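Local coordinates for protein hypothetical methylmalonyl-CoA decarboxylase alpha subunit (Sulfolobus tokodaii, PDB 1X0U) that is a putative carboxyl transferase subunit whose chain holds two crotonase-like halves and assembles as a hexamer, at residues T92-A97 / Y119-K124; N290-I295 / F304-K309; T438-A443 / E468-F473. All coordinates share one frame; numbering follows the deposited sequence.

Contact 1. Residues T92-A97 / Y119-K124; sequences TVFAYA and YELALK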
loop_
_atom_site.group_PDB
_atom_site.type_symbol
_atom_site.label_atom_id
_atom_site.label_comp_id
_atom_site.label_asym_id
_atom_site.label_seq_id
_atom_site.Cartn_x
_atom_site.Cartn_y
_atom_site.Cartn_z
ATOM N N THR A 92 28.156 -1.836 9.383
ATOM C CA THR A 92 27.968 -3.276 9.286
ATOM C C THR A 92 27.902 -3.831 7.864
ATOM O O THR A 92 27.090 -3.394 7.046
ATOM C CB THR A 92 26.689 -3.718 10.018
ATOM O OG1 THR A 92 26.740 -3.277 11.381
ATOM C CG2 THR A 92 26.561 -5.231 9.987
ATOM N N VAL A 93 28.773 -4.788 7.566
ATOM C CA VAL A 93 28.742 -5.423 6.260
ATOM C C VAL A 93 28.979 -6.916 6.448
ATOM O O VAL A 93 29.623 -7.345 7.399
ATOM C CB VAL A 93 29.791 -4.822 5.252
ATOM C CG1 VAL A 93 30.418 -3.555 5.818
ATOM C CG2 VAL A 93 30.826 -5.856 4.868
ATOM N N PHE A 94 28.416 -7.701 5.545
ATOM C CA PHE A 94 28.567 -9.139 5.576
ATOM C C PHE A 94 29.608 -9.544 4.550
ATOM O O PHE A 94 29.892 -8.809 3.603
ATOM C CB PHE A 94 27.236 -9.832 5.263
ATOM C CG PHE A 94 26.381 -10.084 6.477
ATOM C CD1 PHE A 94 25.607 -9.069 7.026
ATOM C CD2 PHE A 94 26.368 -11.340 7.079
ATOM C CE1 PHE A 94 24.831 -9.305 8.158
ATOM C CE2 PHE A 94 25.601 -11.587 8.204
ATOM C CZ PHE A 94 24.833 -10.576 8.746
ATOM N N ALA A 95 30.189 -10.717 4.743
ATOM C CA ALA A 95 31.185 -11.206 3.808
ATOM C C ALA A 95 31.410 -12.694 3.962
ATOM O O ALA A 95 31.070 -13.290 4.982
ATOM C CB ALA A 95 32.515 -10.471 4.029
ATOM N N TYR A 96 31.952 -13.287 2.908
ATOM C CA TYR A 96 32.340 -14.676 2.937
ATOM C C TYR A 96 33.715 -14.675 2.295
ATOM O O TYR A 96 34.007 -13.850 1.423
ATOM C CB TYR A 96 31.371 -15.591 2.184
ATOM C CG TYR A 96 31.279 -15.395 0.694
ATOM C CD1 TYR A 96 30.203 -14.709 0.128
ATOM C CD2 TYR A 96 32.237 -15.943 -0.161
ATOM C CE1 TYR A 96 30.083 -14.582 -1.243
ATOM C CE2 TYR A 96 32.121 -15.819 -1.539
ATOM C CZ TYR A 96 31.038 -15.134 -2.071
ATOM O OH TYR A 96 30.927 -14.980 -3.434
ATOM N N ALA A 97 34.569 -15.569 2.769
ATOM C CA ALA A 97 35.922 -15.689 2.253
ATOM C C ALA A 97 36.163 -17.171 2.068
ATOM O O ALA A 97 36.194 -17.925 3.039
ATOM C CB ALA A 97 36.918 -15.106 3.249
ATOM N N TYR A 119 23.918 -14.120 2.921
ATOM C CA TYR A 119 23.108 -13.251 2.078
ATOM C C TYR A 119 21.708 -13.049 2.643
ATOM O O TYR A 119 21.143 -11.963 2.507
ATOM C CB TYR A 119 22.983 -13.813 0.664
ATOM C CG TYR A 119 24.037 -13.322 -0.295
ATOM C CD1 TYR A 119 25.145 -14.105 -0.597
ATOM C CD2 TYR A 119 23.921 -12.075 -0.913
ATOM C CE1 TYR A 119 26.115 -13.667 -1.496
ATOM C CE2 TYR A 119 24.887 -11.624 -1.815
ATOM C CZ TYR A 119 25.981 -12.428 -2.104
ATOM O OH TYR A 119 26.935 -12.018 -3.007
ATOM N N GLU A 120 21.140 -14.086 3.262
ATOM C CA GLU A 120 19.793 -13.968 3.829
ATOM C C GLU A 120 19.816 -13.006 5.005
ATOM O O GLU A 120 18.881 -12.253 5.218
ATOM C CB GLU A 120 19.260 -15.324 4.320
ATOM C CG GLU A 120 19.028 -16.395 3.253
ATOM C CD GLU A 120 18.441 -17.677 3.853
ATOM O OE1 GLU A 120 18.751 -17.979 5.027
ATOM O OE2 GLU A 120 17.683 -18.382 3.158
ATOM N N LEU A 121 20.881 -13.053 5.790
ATOM C CA LEU A 121 20.980 -12.161 6.931
ATOM C C LEU A 121 21.218 -10.724 6.462
ATOM O O LEU A 121 20.572 -9.790 6.937
ATOM C CB LEU A 121 22.104 -12.611 7.862
ATOM C CG LEU A 121 21.798 -13.824 8.744
ATOM C CD1 LEU A 121 23.048 -14.284 9.479
ATOM C CD2 LEU A 121 20.701 -13.448 9.736
ATOM N N ALA A 122 22.137 -10.558 5.520
ATOM C CA ALA A 122 22.450 -9.231 5.012
ATOM C C ALA A 122 21.215 -8.612 4.368
ATOM O O ALA A 122 21.025 -7.400 4.403
ATOM C CB ALA A 122 23.603 -9.307 4.001
ATOM N N LEU A 123 20.374 -9.453 3.782
ATOM C CA LEU A 123 19.160 -8.972 3.149
ATOM C C LEU A 123 18.121 -8.582 4.207
ATOM O O LEU A 123 17.378 -7.610 4.033
ATOM C CB LEU A 123 18.595 -10.042 2.219
ATOM C CG LEU A 123 17.709 -9.523 1.088
ATOM C CD1 LEU A 123 18.480 -8.480 0.260
ATOM C CD2 LEU A 123 17.277 -10.694 0.208
ATOM N N LYS A 124 18.074 -9.333 5.304
ATOM C CA LYS A 124 17.118 -9.035 6.374
ATOM C C LYS A 124 17.443 -7.740 7.120
ATOM O O LYS A 124 16.537 -6.987 7.479
ATOM C CB LYS A 124 17.056 -10.172 7.398
ATOM C CG LYS A 124 16.363 -11.441 6.938
ATOM C CD LYS A 124 16.075 -12.350 8.142
ATOM C CE LYS A 124 15.620 -13.730 7.711
ATOM N NZ LYS A 124 14.524 -13.627 6.712
HETATM O O HOH W 1 28.842 -13.580 -4.476
#
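The ring of F94 lies with one face against helix 119-124, where the backbone of the turn at L121 and A122 passes above it: A122 N stands 3.9 Å above the ring plane, nearer the rim than the middle. Round that rim, F94 CZ meets L121 CB at 3.5 Å and F94 CD1 meets A122 CB at 3.6 Å, so the ring spans two successive residues of the helix. The W85 ring also meets F94, the planes at about 40°. CG of F94 is anti to its carbonyl carbon (chi1 -89°), which swings the ring off the strand and across the helix surface. A small A122 suits this place, because its methyl lets the flat ring come close to the backbone. The Y96 ring presents its edge, CE1 approaching CE1 of Y119 at 4.1 Å and reaching the Y119 ring obliquely. A water lies in the plane of the Y96 ring, 2.7 Å from Y96 OH and 2.9 Å from Y119 OH. Y119 OH also has a weak hydrogen bond with Q166 NE2. Strand and helix run nearly antiparallel within the beta-alpha-beta unit of strand 91-98, helix 109-125 and strand 129-133. M504 of a second subunit packs on F94 and L121. The chemistry is therefore mainly apolar, and the shared water gives both phenol hydroxyls of these buried tyrosines a polar partner.

Contact 2. Residues N290-I295 / F304-K309; sequences NMREII and FLEVHK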
loop_
_atom_site.group_PDB
_atom_site.type_symbol
_atom_site.label_atom_id
_atom_site.label_comp_id
_atom_site.label_asym_id
_atom_site.label_seq_id
_atom_site.Cartn_x
_atom_site.Cartn_y
_atom_site.Cartn_z
ATOM N N ASN A 290 41.814 16.414 -22.123
ATOM C CA ASN A 290 41.629 15.536 -20.978
ATOM C C ASN A 290 40.336 15.794 -20.205
ATOM O O ASN A 290 40.285 16.694 -19.361
ATOM C CB ASN A 290 42.828 15.668 -20.033
ATOM C CG ASN A 290 42.830 14.617 -18.953
ATOM O OD1 ASN A 290 42.075 13.646 -19.017
ATOM N ND2 ASN A 290 43.687 14.792 -17.960
ATOM N N MET A 291 39.301 15.002 -20.486
ATOM C CA MET A 291 38.009 15.149 -19.806
ATOM C C MET A 291 38.144 14.881 -18.308
ATOM O O MET A 291 37.415 15.457 -17.489
ATOM C CB MET A 291 36.970 14.194 -20.417
ATOM C CG MET A 291 35.595 14.183 -19.718
ATOM S SD MET A 291 34.670 15.756 -19.765
ATOM C CE MET A 291 34.637 16.176 -18.053
ATOM N N ARG A 292 39.087 14.018 -17.946
ATOM C CA ARG A 292 39.295 13.695 -16.541
ATOM C C ARG A 292 39.765 14.923 -15.778
ATOM O O ARG A 292 39.552 15.035 -14.576
ATOM C CB ARG A 292 40.340 12.587 -16.377
ATOM C CG ARG A 292 39.932 11.241 -16.928
ATOM C CD ARG A 292 40.848 10.135 -16.392
ATOM N NE ARG A 292 40.391 8.819 -16.822
ATOM C CZ ARG A 292 40.512 8.362 -18.061
ATOM N NH1 ARG A 292 41.089 9.115 -18.989
ATOM N NH2 ARG A 292 40.037 7.164 -18.379
ATOM N N GLU A 293 40.416 15.845 -16.476
ATOM C CA GLU A 293 40.915 17.040 -15.820
ATOM C C GLU A 293 39.756 17.923 -15.426
ATOM O O GLU A 293 39.803 18.616 -14.412
ATOM C CB GLU A 293 41.886 17.802 -16.730
ATOM C CG GLU A 293 42.475 19.026 -16.064
ATOM C CD GLU A 293 43.147 18.693 -14.747
ATOM O OE1 GLU A 293 43.080 19.530 -13.821
ATOM O OE2 GLU A 293 43.752 17.601 -14.636
ATOM N N ILE A 294 38.699 17.887 -16.224
ATOM C CA ILE A 294 37.518 18.672 -15.922
ATOM C C ILE A 294 36.823 18.083 -14.698
ATOM O O ILE A 294 36.364 18.826 -13.826
ATOM C CB ILE A 294 36.545 18.706 -17.118
ATOM C CG1 ILE A 294 37.226 19.381 -18.316
ATOM C CG2 ILE A 294 35.282 19.450 -16.731
ATOM C CD1 ILE A 294 36.346 19.494 -19.558
ATOM N N ILE A 295 36.754 16.752 -14.610
ATOM C CA ILE A 295 36.106 16.162 -13.444
ATOM C C ILE A 295 36.897 16.494 -12.174
ATOM O O ILE A 295 36.308 16.939 -11.192
ATOM C CB ILE A 295 35.922 14.597 -13.548
ATOM C CG1 ILE A 295 37.270 13.895 -13.501
ATOM C CG2 ILE A 295 35.204 14.211 -14.841
ATOM C CD1 ILE A 295 37.175 12.380 -13.691
ATOM N N PHE A 304 38.405 10.883 -7.534
ATOM C CA PHE A 304 37.483 10.182 -8.412
ATOM C C PHE A 304 37.796 8.684 -8.424
ATOM O O PHE A 304 38.901 8.278 -8.807
ATOM C CB PHE A 304 37.611 10.768 -9.827
ATOM C CG PHE A 304 36.713 10.129 -10.856
ATOM C CD1 PHE A 304 35.331 10.104 -10.681
ATOM C CD2 PHE A 304 37.248 9.620 -12.034
ATOM C CE1 PHE A 304 34.499 9.588 -11.668
ATOM C CE2 PHE A 304 36.432 9.103 -13.027
ATOM C CZ PHE A 304 35.051 9.086 -12.848
ATOM N N LEU A 305 36.830 7.873 -7.992
ATOM C CA LEU A 305 37.000 6.421 -7.975
ATOM C C LEU A 305 36.399 5.973 -9.298
ATOM O O LEU A 305 35.169 5.902 -9.456
ATOM C CB LEU A 305 36.251 5.791 -6.787
ATOM C CG LEU A 305 36.561 4.313 -6.481
ATOM C CD1 LEU A 305 35.710 3.806 -5.337
ATOM C CD2 LEU A 305 36.293 3.485 -7.701
ATOM N N GLU A 306 37.269 5.675 -10.256
ATOM C CA GLU A 306 36.808 5.297 -11.581
ATOM C C GLU A 306 36.461 3.830 -11.780
ATOM O O GLU A 306 37.282 2.939 -11.555
ATOM C CB GLU A 306 37.826 5.732 -12.635
ATOM C CG GLU A 306 37.280 5.642 -14.046
ATOM C CD GLU A 306 38.129 6.395 -15.040
ATOM O OE1 GLU A 306 38.894 7.274 -14.618
ATOM O OE2 GLU A 306 38.026 6.122 -16.244
ATOM N N VAL A 307 35.225 3.605 -12.215
ATOM C CA VAL A 307 34.702 2.270 -12.478
ATOM C C VAL A 307 35.014 1.891 -13.930
ATOM O O VAL A 307 34.895 2.728 -14.829
ATOM C CB VAL A 307 33.160 2.241 -12.257
ATOM C CG1 VAL A 307 32.590 0.860 -12.569
ATOM C CG2 VAL A 307 32.842 2.621 -10.833
ATOM N N HIS A 308 35.402 0.635 -14.159
ATOM C CA HIS A 308 35.729 0.166 -15.509
ATOM C C HIS A 308 36.783 1.055 -16.173
ATOM O O HIS A 308 36.746 1.285 -17.385
ATOM C CB HIS A 308 34.467 0.158 -16.369
ATOM C CG HIS A 308 33.756 -1.160 -16.402
ATOM N ND1 HIS A 308 32.384 -1.262 -16.512
ATOM C CD2 HIS A 308 34.230 -2.431 -16.409
ATOM C CE1 HIS A 308 32.044 -2.535 -16.590
ATOM N NE2 HIS A 308 33.144 -3.266 -16.531
ATOM N N LYS A 309 37.725 1.548 -15.379
ATOM C CA LYS A 309 38.762 2.436 -15.889
ATOM C C LYS A 309 39.438 1.959 -17.176
ATOM O O LYS A 309 39.591 2.730 -18.119
ATOM C CB LYS A 309 39.824 2.674 -14.810
ATOM C CG LYS A 309 40.794 3.796 -15.142
ATOM C CD LYS A 309 41.734 4.091 -13.977
ATOM C CE LYS A 309 42.741 5.181 -14.337
ATOM N NZ LYS A 309 43.595 5.568 -13.171
#
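I295 drives its CD1 methyl over one face of the F304 ring, and this is the close-packed half of the contact. CD1 of I295 lies 3.6 Å from the centroid of the F304 ring and 27° off its normal, a CH-pi contact displaced toward the CD2-CE2 edge. A slender methyl tip of this kind suits a flat partner. I316 of strand 315-322 also packs on F304. Beside this apolar patch the contact turns polar and more open. R292, partly exposed, reaches out on an extended chain and grips E306 side-on: R292 NE donates to E306 OE1 at 3.1 Å, nearly straight at 170°, and R292 NH2 donates to E306 OE2 at 3.1 Å. Both oxygens use their syn lone pairs; the planar groups are nearly coplanar, 20° apart, and the two bonds fix the guanidinium's rotation. E306 CG, anti to its backbone N, carries the carboxylate toward the arginine. The exposed K309 borders this side, its NZ 5.8 Å from R292 NE. The contact thus sets the first turn of helix 291-298, with N290 at the N-cap making a weak capping bond to R292 N, against strand 305-307, one of the two outermost strands within this chain of the second crotonase-like sheet.

Contact 3. Residues T438-A443 / E468-F473; sequences TGPEGA and EYRKLF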
loop_
_atom_site.group_PDB
_atom_site.type_symbol
_atom_site.label_atom_id
_atom_site.label_comp_id
_atom_site.label_asym_id
_atom_site.label_seq_id
_atom_site.Cartn_x
_atom_site.Cartn_y
_atom_site.Cartn_z
ATOM N N THR A 438 22.783 16.479 -35.910
ATOM C CA THR A 438 23.816 15.589 -36.447
ATOM C C THR A 438 25.084 16.433 -36.590
ATOM O O THR A 438 25.043 17.657 -36.423
ATOM C CB THR A 438 23.483 15.044 -37.862
ATOM O OG1 THR A 438 22.125 14.589 -37.910
ATOM C CG2 THR A 438 24.415 13.874 -38.203
ATOM N N GLY A 439 26.204 15.787 -36.901
ATOM C CA GLY A 439 27.432 16.538 -37.091
ATOM C C GLY A 439 27.126 17.548 -38.180
ATOM O O GLY A 439 26.499 17.193 -39.181
ATOM N N PRO A 440 27.538 18.815 -38.017
ATOM C CA PRO A 440 27.275 19.852 -39.025
ATOM C C PRO A 440 27.515 19.451 -40.477
ATOM O O PRO A 440 26.635 19.643 -41.325
ATOM C CB PRO A 440 28.162 21.021 -38.574
ATOM C CG PRO A 440 29.191 20.383 -37.671
ATOM C CD PRO A 440 28.393 19.342 -36.940
ATOM N N GLU A 441 28.689 18.894 -40.768
ATOM C CA GLU A 441 29.001 18.484 -42.132
ATOM C C GLU A 441 27.889 17.605 -42.678
ATOM O O GLU A 441 27.414 17.814 -43.797
ATOM C CB GLU A 441 30.315 17.704 -42.197
ATOM C CG GLU A 441 30.784 17.468 -43.633
ATOM C CD GLU A 441 31.938 16.486 -43.735
ATOM O OE1 GLU A 441 32.824 16.515 -42.854
ATOM O OE2 GLU A 441 31.962 15.695 -44.708
ATOM N N GLY A 442 27.483 16.620 -41.880
ATOM C CA GLY A 442 26.426 15.721 -42.295
ATOM C C GLY A 442 25.108 16.441 -42.507
ATOM O O GLY A 442 24.379 16.141 -43.451
ATOM N N ALA A 443 24.813 17.394 -41.626
ATOM C CA ALA A 443 23.582 18.173 -41.692
ATOM C C ALA A 443 23.519 19.013 -42.969
ATOM O O ALA A 443 22.516 18.991 -43.689
ATOM C CB ALA A 443 23.477 19.070 -40.467
ATOM N N GLU A 468 28.536 28.155 -42.306
ATOM C CA GLU A 468 27.362 28.953 -41.962
ATOM C C GLU A 468 26.431 28.243 -40.974
ATOM O O GLU A 468 25.850 28.875 -40.092
ATOM C CB GLU A 468 26.595 29.344 -43.232
ATOM C CG GLU A 468 25.797 28.223 -43.880
ATOM C CD GLU A 468 25.037 28.685 -45.119
ATOM O OE1 GLU A 468 24.152 27.936 -45.588
ATOM O OE2 GLU A 468 25.322 29.793 -45.626
ATOM N N TYR A 469 26.298 26.930 -41.122
ATOM C CA TYR A 469 25.454 26.153 -40.231
ATOM C C TYR A 469 26.003 26.223 -38.807
ATOM O O TYR A 469 25.245 26.282 -37.841
ATOM C CB TYR A 469 25.411 24.693 -40.682
ATOM C CG TYR A 469 24.438 23.837 -39.903
ATOM C CD1 TYR A 469 23.084 23.818 -40.231
ATOM C CD2 TYR A 469 24.865 23.063 -38.824
ATOM C CE1 TYR A 469 22.177 23.046 -39.507
ATOM C CE2 TYR A 469 23.967 22.289 -38.090
ATOM C CZ TYR A 469 22.623 22.290 -38.439
ATOM O OH TYR A 469 21.723 21.548 -37.718
ATOM N N ARG A 470 27.325 26.242 -38.678
ATOM C CA ARG A 470 27.947 26.279 -37.357
ATOM C C ARG A 470 27.717 27.533 -36.518
ATOM O O ARG A 470 27.463 27.430 -35.321
ATOM C CB ARG A 470 29.449 26.005 -37.470
ATOM C CG ARG A 470 29.781 24.572 -37.854
ATOM C CD ARG A 470 31.273 24.312 -37.802
ATOM N NE ARG A 470 31.823 24.561 -36.473
ATOM C CZ ARG A 470 31.707 23.740 -35.433
ATOM N NH1 ARG A 470 31.059 22.591 -35.552
ATOM N NH2 ARG A 470 32.237 24.081 -34.266
ATOM N N LYS A 471 27.810 28.720 -37.106
ATOM C CA LYS A 471 27.577 29.905 -36.284
ATOM C C LYS A 471 26.083 30.031 -36.036
ATOM O O LYS A 471 25.649 30.671 -35.082
ATOM C CB LYS A 471 28.107 31.176 -36.946
ATOM C CG LYS A 471 27.399 31.584 -38.217
ATOM C CD LYS A 471 28.006 30.902 -39.433
ATOM C CE LYS A 471 27.912 31.799 -40.676
ATOM N NZ LYS A 471 26.505 32.150 -41.024
ATOM N N LEU A 472 25.302 29.391 -36.894
ATOM C CA LEU A 472 23.848 29.398 -36.784
ATOM C C LEU A 472 23.372 28.450 -35.671
ATOM O O LEU A 472 22.532 28.821 -34.849
ATOM C CB LEU A 472 23.235 28.972 -38.126
ATOM C CG LEU A 472 21.992 29.704 -38.637
ATOM C CD1 LEU A 472 22.329 31.170 -38.890
ATOM C CD2 LEU A 472 21.507 29.050 -39.922
ATOM N N PHE A 473 23.926 27.235 -35.634
ATOM C CA PHE A 473 23.517 26.239 -34.638
ATOM C C PHE A 473 24.623 25.538 -33.833
ATOM O O PHE A 473 24.347 24.945 -32.793
ATOM C CB PHE A 473 22.664 25.176 -35.326
ATOM C CG PHE A 473 21.567 25.742 -36.178
ATOM C CD1 PHE A 473 20.487 26.396 -35.601
ATOM C CD2 PHE A 473 21.627 25.637 -37.563
ATOM C CE1 PHE A 473 19.481 26.938 -36.394
ATOM C CE2 PHE A 473 20.624 26.176 -38.363
ATOM C CZ PHE A 473 19.551 26.828 -37.780
#
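Y469 turns one face of its ring to A443, with P440 oblique to the ring near CD2, and so lies between helix 440-447 and helix 463-473. CB of A443 lies 4.2 Å from the centroid of the Y469 ring and 23° off its normal, a CH-pi contact over the face. CG of Y469 is anti to the backbone N (chi1 -174°), which carries the ring from its own helix across to the other. P440 CB meets Y469 CD2 at 3.9 Å. F473 CD2 and A443 CB lie over opposite faces of the tyrosine ring, each nearer the rim than the centre. R470 also packs on the proline: its CG is near P440 CB, and a bend at chi3 (59°) brings the guanidinium edge-on, with R470 NH1 3.6 Å from P440 CG. Proline suits the first turn of a helix, where its nitrogen has no hydrogen to donate; alanine lets the tyrosine face approach. F69 and I140 of a third subunit pack on Y469 and A443. Between 438-443 and 468-473 no hydrogen bond forms, so the contact rests on shape and dispersion: P440 meets the aliphatic chain and guanidinium edge of R470, whose charge is met by a salt bridge to E434.

How the contacts relate
Contact 1 is a buried core contact, whereas contacts 2 and 3 are only partly buried. Contacts 1 and 2 each pair a helix with a strand, but in different seven-stranded sheets: in contact 1 the strand lies inside the sheet, in contact 2 at one edge of its sheet, counted within the chain. Contact 3 joins two helices, far from the chain's centre. Chemistry follows place: contact 1 is apolar with a water-mediated link, contact 2 adds an ion pair beside its apolar patch, and contact 3 depends on packing alone. Other subunits reach contacts 1 and 3 but not contact 2. The centres of contacts 1 and 3 are about 55 Å apart.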